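Local coordinates for SidF, inhibitor of growth family, member 3 (Legionella pneumophila subsp. pneumophila, PDB 4FYE), which hydrolyses phosphate from phosphoinositide lipids, probably as a 3-phosphatase of phosphatidylinositol 3,4,5-trisphosphate, at residues Asn616-Gly621 with Phe625-Leu630; Trp421-Gly426 with Glu720-Ala725; Met414-Val419 with Ser435-Gln440. The protein carries 1 engineered substitution. All blocks are in the same frame, centred on the assembly; numbering follows the deposited sequence.

Interaction 1: Asn616-Gly621 with Phe625-Leu630; sequences NTWHHG and FKLQTL
The indole of Trp618 and its CB meet Leu627 and Gln628 of helix 626-637. One face of the indole carries CB of the next residue, His619, 3.5 Å above the plane and offset toward the rim. Leu627 CD2 and the Gln628 amide reach the ring obliquely. The imidazole of His619 has Trp618 NE1 and Asn616 CG at its edge, in plane. The ring of His620 lies over Thr617 CA with one face.

The tightest touch is apolar: Leu627 CD2 sits 3.6 Å from Trp618 CB. The same methyl is 3.8 Å from Trp618 CG, where the ring begins. Leu627 CB also lies 3.8 Å from Trp618 CB, so the leucine meets the root of the indole rather than its far end. Trp618 CG stands between its backbone N and carbonyl carbon (chi1 65°). This sets CB and CG, not the far ring, against Leu627.

Gln628 bends back, and its NE2 comes to 4.4 Å from Trp618 CE3. That nitrogen donates to Trp417 O, and Trp417 also meets the Trp618 ring at an inclined angle. Gln628 OE1 takes a weak bond from Leu627 N. The nitrogen end of this buried amide is therefore the more firmly held. Leu627 packs further on Ala609 of helix 590-614.

In the first turn of the helix, Phe625 O accepts from both Thr629 N and Thr629 OG1. The hydroxyl bond is 2.8 Å from Thr629 OG1 to Phe625 O and comes from above the carbonyl plane.

The arrangement is two helices joined by a short loop. A Schellman motif at Asn616 closes helix 590-614, a type I turn from Thr617 to His620 follows, and Phe625 takes the N-cap position of helix 626-637.

Interaction 2: Trp421-Gly426 with Glu720-Ala725; sequences WFRQVG and EIQDKA
Trp421 and Gln722 bring the two backbones nearest, with 6.9 Å between Trp421 CA and Gln722 CA. Residues 421-426 form an irregular loop, and 720-725 is irregular chain, kinked at Gln722, that enters a 3-10 segment at Lys724. In an Asx turn, Asp723 OD1 accepts from Ala725 N at 3.0 Å and shapes the start of that 3-10 segment.

Of residues 720-725, Gln722 makes the contact. Its chain bends at chi2 (-53°), which brings the amide between Trp421 and Arg423. Gln722 CD lies 4.0 Å from Trp421 CA. The amide end comes to the edge of the indole, near the ring plane, and the amide and ring planes are 74° apart.

Arg423 slides past Gln722 in the opposite direction. Its NH2 is 3.1 Å from Gln722 CG and 3.4 Å from Gln722 CD. The amide end also meets the edge of the guanidinium, and the two planes are 66° apart.

Arg423 is held by main-chain carbonyls of its surroundings: NH2 donates to Asn420 O and NH1 to His619 O. Gln722 therefore meets a cation already steered by backbone oxygens. With its amide turned the other way, it might add a hydrogen bond at this surface junction of two distant loops.

Interaction 3: Met414-Val419 with Ser435-Gln440; sequences MSSWGV and SVTKNQ
Gln440 NE2 donates to Met414 O in a short bond of 2.7 Å. The bond is nearly straight, at 166° about the hydrogen. Met414 O lies in the plane of the Gln440 amide, while the donor is tilted 18° from the carbonyl plane. Gln440 CG is anti to the backbone N, and the chain then bends at chi2 (44°). This turns the amide from the helix toward the end of the strand.

The other end of the amide is held as well. Gln440 OE1 accepts from Arg443 NH1 and is bonded to Tyr547 OH, so the buried amide is gripped on three bonds and its rotation is set. Gln440 CG also rests 3.7 Å from Met414 O. The Met414 side chain runs out extended and leads away from Gln440; only its CB comes near, 4.0 Å from Gln440 NE2.

Three residues earlier, Thr437 lies against Ser416. Thr437 CG2 is 3.9 Å from both Ser416 CB and Ser416 OG. Thr437 CB lies 3.7 Å from Ser416 O. These are van der Waals contacts; the polar groups of Ser416 are bonded to other residues: OG with Gln360 OE1, and O with Asn441 ND2.

The contact joins the last residues of strand 402-416 to the start of helix 438-458 and the residue before it. Ser415 is bonded through its backbone to Tyr358 and Gln360 of the neighbouring parallel strand 353-360. Helix 373-387 touches both segments, with Arg381 against Met414 and Gln440, and Phe377 against Ser416.

The chemistry is that of a helix docked on a strand end by one neutral amide. Gln440 uses its NH for a main-chain carbonyl and its oxygen for a cation and a phenol. The nearby arginine probably polarises that amide and strengthens its donor end.

How the interactions relate
Interactions 1 and 3 are buried, and interaction 2 lies at the surface. Their centres are 11 to 16 Å apart on one side of the chain's centre. Interactions 2 and 3 share the run of chain that leaves strand 402-416, and along the sequence they cross. Interaction 1 is nested within the long loop closed by interaction 2. Phe625 packs on Val419, which further ties interaction 1 to interaction 3. The chemistry differs: interaction 1 is mainly apolar, interaction 3 turns on an amide bonded at both ends, and interaction 2 is polar and less certain. Interactions 1 and 3 involve helix starts, whereas interaction 2 joins loops.

Interaction 1: Asn616-Gly621 with Phe625-Leu630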
loop_
_atom_site.group_PDB
_atom_site.type_symbol
_atom_site.label_atom_id
_atom_site.label_comp_id
_atom_site.label_asym_id
_atom_site.label_seq_id
_atom_site.Cartn_x
_atom_site.Cartn_y
_atom_site.Cartn_z
ATOM N N ASN A 616 -11.453 -20.863 -10.061
ATOM C CA ASN A 616 -11.477 -20.881 -8.620
ATOM C C ASN A 616 -10.221 -21.559 -8.087
ATOM O O ASN A 616 -10.248 -22.327 -7.118
ATOM C CB ASN A 616 -12.781 -21.545 -8.142
ATOM C CG ASN A 616 -13.004 -21.431 -6.640
ATOM O OD1 ASN A 616 -13.581 -22.355 -6.068
ATOM N ND2 ASN A 616 -12.524 -20.338 -5.981
ATOM N N THR A 617 -9.088 -21.220 -8.694
ATOM C CA THR A 617 -7.787 -21.705 -8.215
ATOM C C THR A 617 -6.952 -20.671 -7.405
ATOM O O THR A 617 -5.895 -21.002 -6.833
ATOM C CB THR A 617 -6.961 -22.263 -9.372
ATOM O OG1 THR A 617 -6.844 -21.260 -10.393
ATOM C CG2 THR A 617 -7.634 -23.527 -9.934
ATOM N N TRP A 618 -7.462 -19.456 -7.292
ATOM C CA TRP A 618 -6.688 -18.340 -6.750
ATOM C C TRP A 618 -6.303 -18.652 -5.325
ATOM O O TRP A 618 -5.295 -18.185 -4.820
ATOM C CB TRP A 618 -7.508 -17.061 -6.840
ATOM C CG TRP A 618 -8.735 -17.138 -5.965
ATOM C CD1 TRP A 618 -10.011 -17.606 -6.315
ATOM C CD2 TRP A 618 -8.822 -16.836 -4.530
ATOM N NE1 TRP A 618 -10.869 -17.565 -5.230
ATOM C CE2 TRP A 618 -10.212 -17.142 -4.120
ATOM C CE3 TRP A 618 -7.944 -16.346 -3.593
ATOM C CZ2 TRP A 618 -10.656 -16.970 -2.817
ATOM C CZ3 TRP A 618 -8.407 -16.181 -2.262
ATOM C CH2 TRP A 618 -9.740 -16.470 -1.897
ATOM N N HIS A 619 -7.057 -19.520 -4.666
ATOM C CA HIS A 619 -6.798 -19.785 -3.245
ATOM C C HIS A 619 -5.949 -20.999 -2.967
ATOM O O HIS A 619 -5.652 -21.281 -1.791
ATOM C CB HIS A 619 -8.126 -19.915 -2.514
ATOM C CG HIS A 619 -8.950 -21.090 -2.979
ATOM N ND1 HIS A 619 -9.913 -20.984 -3.950
ATOM C CD2 HIS A 619 -8.947 -22.414 -2.583
ATOM C CE1 HIS A 619 -10.473 -22.162 -4.171
ATOM N NE2 HIS A 619 -9.870 -23.056 -3.347
ATOM N N HIS A 620 -5.537 -21.756 -3.985
ATOM C CA HIS A 620 -4.590 -22.844 -3.694
ATOM C C HIS A 620 -3.273 -22.243 -3.284
ATOM O O HIS A 620 -2.945 -21.130 -3.698
ATOM C CB HIS A 620 -4.397 -23.781 -4.888
ATOM C CG HIS A 620 -5.678 -24.380 -5.411
ATOM N ND1 HIS A 620 -5.743 -25.041 -6.600
ATOM C CD2 HIS A 620 -6.962 -24.434 -4.862
ATOM C CE1 HIS A 620 -7.000 -25.503 -6.793
ATOM N NE2 HIS A 620 -7.753 -25.125 -5.742
ATOM N N GLY A 621 -2.507 -22.970 -2.478
ATOM C CA GLY A 621 -1.272 -22.478 -1.867
ATOM C C GLY A 621 -0.356 -21.944 -2.919
ATOM O O GLY A 621 0.153 -20.839 -2.809
ATOM N N PHE A 625 -0.386 -15.339 -3.973
ATOM C CA PHE A 625 -0.937 -13.878 -4.023
ATOM C C PHE A 625 -1.320 -13.450 -5.442
ATOM O O PHE A 625 -1.402 -12.236 -5.763
ATOM C CB PHE A 625 0.122 -12.897 -3.471
ATOM C CG PHE A 625 0.314 -12.941 -1.955
ATOM C CD1 PHE A 625 0.069 -11.791 -1.191
ATOM C CD2 PHE A 625 0.677 -14.120 -1.295
ATOM C CE1 PHE A 625 0.270 -11.767 0.175
ATOM C CE2 PHE A 625 0.871 -14.118 0.090
ATOM C CZ PHE A 625 0.675 -12.946 0.837
ATOM N N LYS A 626 -1.457 -14.426 -6.346
ATOM C CA LYS A 626 -1.381 -14.156 -7.798
ATOM C C LYS A 626 -2.562 -13.306 -8.333
ATOM O O LYS A 626 -2.369 -12.452 -9.224
ATOM C CB LYS A 626 -1.327 -15.445 -8.602
ATOM C CG LYS A 626 -0.199 -16.365 -8.242
ATOM C CD LYS A 626 0.111 -17.222 -9.450
ATOM C CE LYS A 626 1.168 -18.265 -9.099
ATOM N NZ LYS A 626 1.219 -19.138 -10.307
ATOM N N LEU A 627 -3.757 -13.503 -7.773
ATOM C CA LEU A 627 -4.940 -12.933 -8.389
ATOM C C LEU A 627 -4.947 -11.477 -7.980
ATOM O O LEU A 627 -5.114 -10.604 -8.837
ATOM C CB LEU A 627 -6.236 -13.669 -8.017
ATOM C CG LEU A 627 -7.578 -12.999 -8.409
ATOM C CD1 LEU A 627 -7.671 -12.726 -9.912
ATOM C CD2 LEU A 627 -8.748 -13.877 -7.932
ATOM N N GLN A 628 -4.653 -11.234 -6.702
ATOM C CA GLN A 628 -4.526 -9.894 -6.146
ATOM C C GLN A 628 -3.444 -9.140 -6.898
ATOM O O GLN A 628 -3.633 -7.977 -7.315
ATOM C CB GLN A 628 -4.243 -10.023 -4.648
ATOM C CG GLN A 628 -5.291 -10.851 -3.857
ATOM C CD GLN A 628 -4.965 -12.345 -3.734
ATOM O OE1 GLN A 628 -4.481 -12.942 -4.651
ATOM N NE2 GLN A 628 -5.316 -12.960 -2.625
ATOM N N THR A 629 -2.318 -9.816 -7.155
ATOM C CA THR A 629 -1.205 -9.163 -7.881
ATOM C C THR A 629 -1.591 -8.827 -9.300
ATOM O O THR A 629 -1.263 -7.738 -9.773
ATOM C CB THR A 629 0.042 -10.044 -7.961
ATOM O OG1 THR A 629 0.466 -10.326 -6.637
ATOM C CG2 THR A 629 1.199 -9.306 -8.672
ATOM N N LEU A 630 -2.358 -9.722 -9.946
ATOM C CA LEU A 630 -2.712 -9.548 -11.330
ATOM C C LEU A 630 -3.593 -8.376 -11.432
ATOM O O LEU A 630 -3.324 -7.437 -12.197
ATOM C CB LEU A 630 -3.361 -10.797 -11.900
ATOM C CG LEU A 630 -2.243 -11.834 -12.047
ATOM C CD1 LEU A 630 -2.691 -13.308 -12.223
ATOM C CD2 LEU A 630 -1.328 -11.382 -13.175
#

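Interaction 2: Trp421-Gly426 with Glu720-Ala725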
loop_
_atom_site.group_PDB
_atom_site.type_symbol
_atom_site.label_atom_id
_atom_site.label_comp_id
_atom_site.label_asym_id
_atom_site.label_seq_id
_atom_site.Cartn_x
_atom_site.Cartn_y
_atom_site.Cartn_z
ATOM N N TRP A 421 -4.328 -18.293 6.501
ATOM C CA TRP A 421 -4.697 -19.696 6.510
ATOM C C TRP A 421 -6.206 -19.844 6.373
ATOM O O TRP A 421 -6.721 -20.890 6.017
ATOM C CB TRP A 421 -4.156 -20.324 7.759
ATOM C CG TRP A 421 -4.332 -21.835 7.831
ATOM C CD1 TRP A 421 -3.535 -22.837 7.266
ATOM C CD2 TRP A 421 -5.422 -22.561 8.477
ATOM N NE1 TRP A 421 -4.044 -24.090 7.518
ATOM C CE2 TRP A 421 -5.145 -23.989 8.282
ATOM C CE3 TRP A 421 -6.541 -22.183 9.208
ATOM C CZ2 TRP A 421 -5.987 -24.975 8.788
ATOM C CZ3 TRP A 421 -7.381 -23.193 9.724
ATOM C CH2 TRP A 421 -7.106 -24.545 9.511
ATOM N N PHE A 422 -6.955 -18.794 6.653
ATOM C CA PHE A 422 -8.388 -18.866 6.583
ATOM C C PHE A 422 -8.961 -18.454 5.248
ATOM O O PHE A 422 -10.144 -18.462 5.113
ATOM C CB PHE A 422 -9.059 -18.145 7.772
ATOM C CG PHE A 422 -8.544 -18.609 9.161
ATOM C CD1 PHE A 422 -9.172 -19.650 9.844
ATOM C CD2 PHE A 422 -7.456 -17.967 9.797
ATOM C CE1 PHE A 422 -8.709 -20.076 11.114
ATOM C CE2 PHE A 422 -7.004 -18.366 11.054
ATOM C CZ PHE A 422 -7.614 -19.430 11.710
ATOM N N ARG A 423 -8.126 -18.204 4.239
ATOM C CA ARG A 423 -8.567 -17.552 2.990
ATOM C C ARG A 423 -9.705 -18.284 2.256
ATOM O O ARG A 423 -10.497 -17.667 1.551
ATOM C CB ARG A 423 -7.343 -17.293 2.032
ATOM C CG ARG A 423 -6.950 -18.503 1.151
ATOM C CD ARG A 423 -5.574 -18.401 0.486
ATOM N NE ARG A 423 -4.807 -18.895 1.561
ATOM C CZ ARG A 423 -4.194 -20.057 1.675
ATOM N NH1 ARG A 423 -4.006 -20.968 0.679
ATOM N NH2 ARG A 423 -3.685 -20.209 2.860
ATOM N N GLN A 424 -9.788 -19.603 2.401
ATOM C CA GLN A 424 -10.804 -20.381 1.661
ATOM C C GLN A 424 -10.937 -21.727 2.286
ATOM O O GLN A 424 -10.357 -22.710 1.850
ATOM C CB GLN A 424 -10.502 -20.547 0.174
ATOM C CG GLN A 424 -11.743 -21.065 -0.645
ATOM C CD GLN A 424 -12.775 -19.943 -0.887
ATOM O OE1 GLN A 424 -12.610 -18.853 -0.372
ATOM N NE2 GLN A 424 -13.824 -20.211 -1.655
ATOM N N VAL A 425 -11.705 -21.745 3.340
ATOM C CA VAL A 425 -11.918 -22.898 4.213
ATOM C C VAL A 425 -12.875 -23.910 3.514
ATOM O O VAL A 425 -13.659 -23.544 2.635
ATOM C CB VAL A 425 -12.565 -22.194 5.410
ATOM C CG1 VAL A 425 -14.068 -22.537 5.681
ATOM C CG2 VAL A 425 -11.577 -21.978 6.534
ATOM N N GLY A 426 -12.791 -25.196 3.864
ATOM C CA GLY A 426 -13.604 -26.232 3.204
ATOM C C GLY A 426 -15.122 -26.088 3.426
ATOM O O GLY A 426 -15.566 -25.187 4.160
ATOM N N GLU A 720 2.507 -15.267 7.917
ATOM C CA GLU A 720 2.834 -16.695 7.918
ATOM C C GLU A 720 2.791 -17.247 6.536
ATOM O O GLU A 720 1.711 -17.386 5.947
ATOM C CB GLU A 720 1.888 -17.455 8.777
ATOM C CG GLU A 720 2.124 -17.165 10.237
ATOM C CD GLU A 720 1.016 -17.722 11.109
ATOM O OE1 GLU A 720 0.430 -16.914 11.873
ATOM O OE2 GLU A 720 0.723 -18.947 11.004
ATOM N N ILE A 721 3.964 -17.585 6.004
ATOM C CA ILE A 721 4.014 -18.100 4.660
ATOM C C ILE A 721 3.141 -19.372 4.583
ATOM O O ILE A 721 3.187 -20.180 5.498
ATOM C CB ILE A 721 5.460 -18.312 4.187
ATOM C CG1 ILE A 721 6.159 -16.936 4.069
ATOM C CG2 ILE A 721 5.467 -19.008 2.848
ATOM C CD1 ILE A 721 7.700 -16.994 4.087
ATOM N N GLN A 722 2.333 -19.501 3.518
ATOM C CA GLN A 722 1.395 -20.602 3.363
ATOM C C GLN A 722 1.956 -21.677 2.506
ATOM O O GLN A 722 1.693 -22.825 2.758
ATOM C CB GLN A 722 0.082 -20.151 2.712
ATOM C CG GLN A 722 -0.777 -19.305 3.661
ATOM C CD GLN A 722 -1.027 -19.968 4.991
ATOM O OE1 GLN A 722 -0.460 -19.568 5.994
ATOM N NE2 GLN A 722 -1.868 -20.988 5.006
ATOM N N ASP A 723 2.647 -21.285 1.435
ATOM C CA ASP A 723 3.401 -22.197 0.599
ATOM C C ASP A 723 4.859 -21.666 0.316
ATOM O O ASP A 723 5.049 -20.575 -0.282
ATOM C CB ASP A 723 2.627 -22.435 -0.690
ATOM C CG ASP A 723 3.395 -23.284 -1.664
ATOM O OD1 ASP A 723 4.615 -23.507 -1.410
ATOM O OD2 ASP A 723 2.822 -23.694 -2.697
ATOM N N LYS A 724 5.875 -22.430 0.749
ATOM C CA LYS A 724 7.217 -21.847 0.973
ATOM C C LYS A 724 7.839 -21.503 -0.411
ATOM O O LYS A 724 8.689 -20.646 -0.551
ATOM C CB LYS A 724 8.132 -22.762 1.786
ATOM C CG LYS A 724 8.411 -24.047 1.046
ATOM C CD LYS A 724 9.465 -24.904 1.728
ATOM C CE LYS A 724 9.895 -25.996 0.730
ATOM N NZ LYS A 724 10.867 -27.028 1.186
ATOM N N ALA A 725 7.339 -22.140 -1.454
ATOM C CA ALA A 725 7.863 -21.904 -2.768
ATOM C C ALA A 725 7.454 -20.545 -3.362
ATOM O O ALA A 725 8.034 -20.122 -4.384
ATOM C CB ALA A 725 7.438 -23.055 -3.640
#

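Interaction 3: Met414-Val419 with Ser435-Gln440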
loop_
_atom_site.group_PDB
_atom_site.type_symbol
_atom_site.label_atom_id
_atom_site.label_comp_id
_atom_site.label_asym_id
_atom_site.label_seq_id
_atom_site.Cartn_x
_atom_site.Cartn_y
_atom_site.Cartn_z
ATOM N N MET A 414 -12.911 -2.148 -5.730
ATOM C CA MET A 414 -12.457 -2.737 -4.552
ATOM C C MET A 414 -12.581 -4.205 -4.697
ATOM O O MET A 414 -13.650 -4.657 -5.096
ATOM C CB MET A 414 -13.265 -2.297 -3.367
ATOM C CG MET A 414 -12.703 -3.070 -2.185
ATOM S SD MET A 414 -13.468 -2.519 -0.707
ATOM C CE MET A 414 -12.729 -3.471 0.560
ATOM N N SER A 415 -11.499 -4.938 -4.365
ATOM C CA SER A 415 -11.553 -6.422 -4.275
ATOM C C SER A 415 -11.084 -6.922 -2.924
ATOM O O SER A 415 -10.365 -6.247 -2.239
ATOM C CB SER A 415 -10.739 -7.101 -5.383
ATOM O OG SER A 415 -9.370 -6.728 -5.355
ATOM N N SER A 416 -11.462 -8.119 -2.523
ATOM C CA SER A 416 -11.004 -8.562 -1.241
ATOM C C SER A 416 -10.818 -10.047 -1.277
ATOM O O SER A 416 -11.785 -10.798 -1.177
ATOM C CB SER A 416 -12.010 -8.167 -0.209
ATOM O OG SER A 416 -11.533 -8.549 1.055
ATOM N N TRP A 417 -9.576 -10.497 -1.455
ATOM C CA TRP A 417 -9.356 -11.935 -1.525
ATOM C C TRP A 417 -8.252 -12.244 -0.594
ATOM O O TRP A 417 -7.113 -11.748 -0.783
ATOM C CB TRP A 417 -8.880 -12.346 -2.892
ATOM C CG TRP A 417 -9.894 -12.418 -3.992
ATOM C CD1 TRP A 417 -10.920 -13.368 -4.151
ATOM C CD2 TRP A 417 -9.947 -11.587 -5.188
ATOM N NE1 TRP A 417 -11.613 -13.130 -5.314
ATOM C CE2 TRP A 417 -11.071 -12.092 -5.991
ATOM C CE3 TRP A 417 -9.215 -10.529 -5.654
ATOM C CZ2 TRP A 417 -11.429 -11.523 -7.194
ATOM C CZ3 TRP A 417 -9.571 -9.952 -6.874
ATOM C CH2 TRP A 417 -10.661 -10.422 -7.618
ATOM N N GLY A 418 -8.550 -13.145 0.351
ATOM C CA GLY A 418 -7.696 -13.386 1.507
ATOM C C GLY A 418 -6.395 -14.091 1.185
ATOM O O GLY A 418 -6.263 -14.749 0.115
ATOM N N VAL A 419 -5.448 -14.030 2.130
ATOM C CA VAL A 419 -4.185 -14.645 1.892
ATOM C C VAL A 419 -3.710 -15.543 3.080
ATOM O O VAL A 419 -2.772 -16.343 2.961
ATOM C CB VAL A 419 -3.313 -13.412 1.520
ATOM C CG1 VAL A 419 -2.459 -12.951 2.598
ATOM C CG2 VAL A 419 -2.822 -13.355 0.082
ATOM N N SER A 435 -18.138 -16.770 1.791
ATOM C CA SER A 435 -19.133 -16.106 0.965
ATOM C C SER A 435 -19.354 -14.594 1.175
ATOM O O SER A 435 -20.038 -13.963 0.356
ATOM C CB SER A 435 -20.495 -16.787 1.123
ATOM O OG SER A 435 -21.118 -16.305 2.298
ATOM N N VAL A 436 -18.824 -14.047 2.265
ATOM C CA VAL A 436 -18.922 -12.630 2.563
ATOM C C VAL A 436 -18.521 -11.692 1.388
ATOM O O VAL A 436 -19.109 -10.649 1.236
ATOM C CB VAL A 436 -18.017 -12.253 3.762
ATOM C CG1 VAL A 436 -18.038 -10.728 3.970
ATOM C CG2 VAL A 436 -18.484 -12.960 5.016
ATOM N N THR A 437 -17.508 -12.056 0.597
ATOM C CA THR A 437 -16.875 -11.186 -0.393
ATOM C C THR A 437 -17.262 -11.660 -1.796
ATOM O O THR A 437 -16.850 -11.027 -2.796
ATOM C CB THR A 437 -15.312 -11.283 -0.327
ATOM O OG1 THR A 437 -14.944 -12.673 -0.504
ATOM C CG2 THR A 437 -14.751 -10.733 0.981
ATOM N N LYS A 438 -17.981 -12.787 -1.875
ATOM C CA LYS A 438 -18.406 -13.379 -3.169
ATOM C C LYS A 438 -18.965 -12.310 -4.118
ATOM O O LYS A 438 -18.459 -12.159 -5.236
ATOM C CB LYS A 438 -19.434 -14.513 -2.965
ATOM C CG LYS A 438 -19.549 -15.509 -4.131
ATOM C CD LYS A 438 -20.927 -16.211 -4.236
ATOM C CE LYS A 438 -21.861 -15.741 -5.393
ATOM N NZ LYS A 438 -21.483 -14.480 -6.136
ATOM N N ASN A 439 -20.004 -11.585 -3.675
ATOM C CA ASN A 439 -20.645 -10.547 -4.504
ATOM C C ASN A 439 -19.686 -9.428 -5.007
ATOM O O ASN A 439 -19.689 -9.071 -6.224
ATOM C CB ASN A 439 -21.846 -9.919 -3.762
ATOM C CG ASN A 439 -23.107 -10.822 -3.799
ATOM O OD1 ASN A 439 -23.186 -11.804 -4.557
ATOM N ND2 ASN A 439 -24.095 -10.487 -2.973
ATOM N N GLN A 440 -18.877 -8.877 -4.087
ATOM C CA GLN A 440 -18.109 -7.673 -4.405
ATOM C C GLN A 440 -17.016 -8.071 -5.356
ATOM O O GLN A 440 -16.677 -7.330 -6.267
ATOM C CB GLN A 440 -17.579 -7.016 -3.145
ATOM C CG GLN A 440 -16.704 -5.774 -3.352
ATOM C CD GLN A 440 -17.238 -4.790 -4.385
ATOM O OE1 GLN A 440 -18.458 -4.589 -4.546
ATOM N NE2 GLN A 440 -16.328 -4.209 -5.117
#